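Local coordinates for protein 2-hydroxyhepta-2,4-diene-1,7-dioate isomerase (PDB 3RR6) that probably acts as a metal-dependent isomerase or acetylpyruvate hydrolase of the fumarylacetoacetate hydrolase family, its activity being unproven, at residues 76-81 with 203-208. Residues are numbered along the deposited sequence; the frame is centred on the assembly and turned at random.
Sequences AHAAEM and TSLLLH. With EDO (1,2-ethanediol), chain M.
Residues 76-81 and 203-208 come nearest at Ala78 and Leu205, whose CA atoms lie 6.4 Å apart, and no hydrogen bond joins the two segments. Leu205 closes a 3-10 turn, and its CD2 methyl reaches across to the backbone of Ala78, 3.6 Å from Ala78 CA. Met81 CG packs on Leu205 CD2 at 3.9 Å.

Met81 has the largest surface buried in the contact (84 Å²). Its chain, bent at chi2 and chi3 with all three torsions near -70°, carries its end to the 203-208 loop. Its SD passes beside the backbone of Leu205. Met81 CE sits near two backbone carbonyl oxygens, 3.4 Å from Leu206 O and 3.5 Å from Ser204 O. Leu207 CD2 borders the sulfur more loosely. Leu207 CD2 also lies 3.9 Å from Glu80 OE2, where the two side chains cross at about a right angle.

The other carboxylate oxygen of Glu80 turns back on its own loop. Ala76 N donates to Glu80 OE1 at 3.0 Å, nearly straight but from above the carboxylate plane. His77 ND1 likewise accepts from Ala79 N, which stands 21° out of the ring plane. Both bonds stay within 76-81. An ethanediol, probably from the crystallisation liquor, donates through O2 to Leu207 O (2.7 Å) and rests near Met81.

The contact joins the loop between strands 67-70 and 91-94 to the loop between strand 196-202 and helix 210-220, at the surface of the fumarylacetoacetate hydrolase domain. Backbone hydrogen bonds of Leu205 with Ala75 and of Leu207 with Asn73 tie the loops just beside it. Between the segments themselves there is only van der Waals contact, of methyls with carbon, sulfur and oxygen, which implies a fit without directional bonds; those lie within each segment and in the flanking backbone pairs.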
# COMPACT_ATOMS: atom_id res chain seq x y z
N ALA A 76 20.18 -0.81 4.09
CA ALA A 76 20.51 0.50 4.67
C ALA A 76 21.12 1.49 3.67
O ALA A 76 20.90 2.70 3.78
CB ALA A 76 21.44 0.32 5.86
N HIS A 77 21.89 0.98 2.71
CA HIS A 77 22.66 1.81 1.79
C HIS A 77 22.92 1.02 0.51
O HIS A 77 22.94 -0.21 0.54
CB HIS A 77 23.99 2.21 2.46
CG HIS A 77 24.80 3.22 1.71
ND1 HIS A 77 25.70 2.88 0.73
CD2 HIS A 77 24.88 4.57 1.84
CE1 HIS A 77 26.29 3.97 0.27
NE2 HIS A 77 25.81 5.01 0.92
N ALA A 78 23.11 1.73 -0.60
CA ALA A 78 23.34 1.11 -1.91
C ALA A 78 24.54 0.15 -1.92
O ALA A 78 24.57 -0.80 -2.70
CB ALA A 78 23.51 2.18 -2.98
N ALA A 79 25.52 0.40 -1.04
CA ALA A 79 26.70 -0.47 -0.91
C ALA A 79 26.42 -1.79 -0.18
O ALA A 79 27.23 -2.72 -0.25
CB ALA A 79 27.82 0.29 -0.19
N GLU A 80 25.28 -1.87 0.51
CA GLU A 80 24.85 -3.11 1.18
C GLU A 80 24.20 -4.10 0.19
O GLU A 80 24.01 -5.27 0.53
CB GLU A 80 23.86 -2.79 2.31
CG GLU A 80 23.73 -3.89 3.37
CD GLU A 80 22.30 -4.13 3.83
OE1 GLU A 80 21.75 -3.29 4.58
OE2 GLU A 80 21.72 -5.18 3.44
N MET A 81 23.87 -3.62 -1.01
CA MET A 81 23.15 -4.43 -2.00
C MET A 81 24.02 -5.48 -2.69
O MET A 81 23.50 -6.44 -3.26
CB MET A 81 22.54 -3.53 -3.09
CG MET A 81 21.40 -2.62 -2.61
SD MET A 81 19.93 -3.53 -2.11
CE MET A 81 19.31 -4.12 -3.69
N THR A 203 13.24 2.67 -3.53
CA THR A 203 12.86 1.27 -3.76
C THR A 203 13.95 0.46 -4.46
O THR A 203 13.85 -0.76 -4.57
CB THR A 203 11.54 1.17 -4.56
OG1 THR A 203 11.71 1.77 -5.84
CG2 THR A 203 10.38 1.86 -3.82
N SER A 204 15.00 1.13 -4.93
CA SER A 204 16.21 0.45 -5.40
C SER A 204 16.98 -0.26 -4.28
O SER A 204 17.87 -1.07 -4.57
CB SER A 204 17.13 1.43 -6.14
OG SER A 204 17.29 2.63 -5.41
N LEU A 205 16.63 0.04 -3.02
CA LEU A 205 17.19 -0.67 -1.88
C LEU A 205 16.32 -1.84 -1.38
O LEU A 205 16.62 -2.42 -0.34
CB LEU A 205 17.49 0.33 -0.74
CG LEU A 205 18.49 1.43 -1.13
CD1 LEU A 205 18.77 2.35 0.04
CD2 LEU A 205 19.80 0.82 -1.66
N LEU A 206 15.27 -2.21 -2.12
CA LEU A 206 14.52 -3.43 -1.75
C LEU A 206 15.43 -4.66 -1.84
O LEU A 206 16.11 -4.87 -2.86
CB LEU A 206 13.31 -3.62 -2.67
CG LEU A 206 12.13 -2.68 -2.49
CD1 LEU A 206 11.10 -2.88 -3.60
CD2 LEU A 206 11.46 -2.88 -1.14
N LEU A 207 15.46 -5.45 -0.77
CA LEU A 207 16.32 -6.65 -0.74
C LEU A 207 15.78 -7.72 -1.69
O LEU A 207 16.52 -8.31 -2.49
CB LEU A 207 16.44 -7.19 0.68
CG LEU A 207 17.19 -6.26 1.65
CD1 LEU A 207 17.03 -6.73 3.08
CD2 LEU A 207 18.66 -6.15 1.27
N HIS A 208 14.48 -7.96 -1.58
CA HIS A 208 13.71 -8.74 -2.54
C HIS A 208 12.89 -7.74 -3.34
O HIS A 208 12.03 -7.04 -2.79
CB HIS A 208 12.81 -9.75 -1.83
CG HIS A 208 13.56 -10.65 -0.91
ND1 HIS A 208 14.23 -11.77 -1.35
CD2 HIS A 208 13.77 -10.59 0.43
CE1 HIS A 208 14.81 -12.36 -0.33
NE2 HIS A 208 14.55 -11.67 0.76
C1 EDO M . 21.04 -7.62 -1.92
O1 EDO M . 21.61 -8.12 -0.71
C2 EDO M . 19.57 -8.01 -1.98
O2 EDO M . 19.12 -8.19 -3.33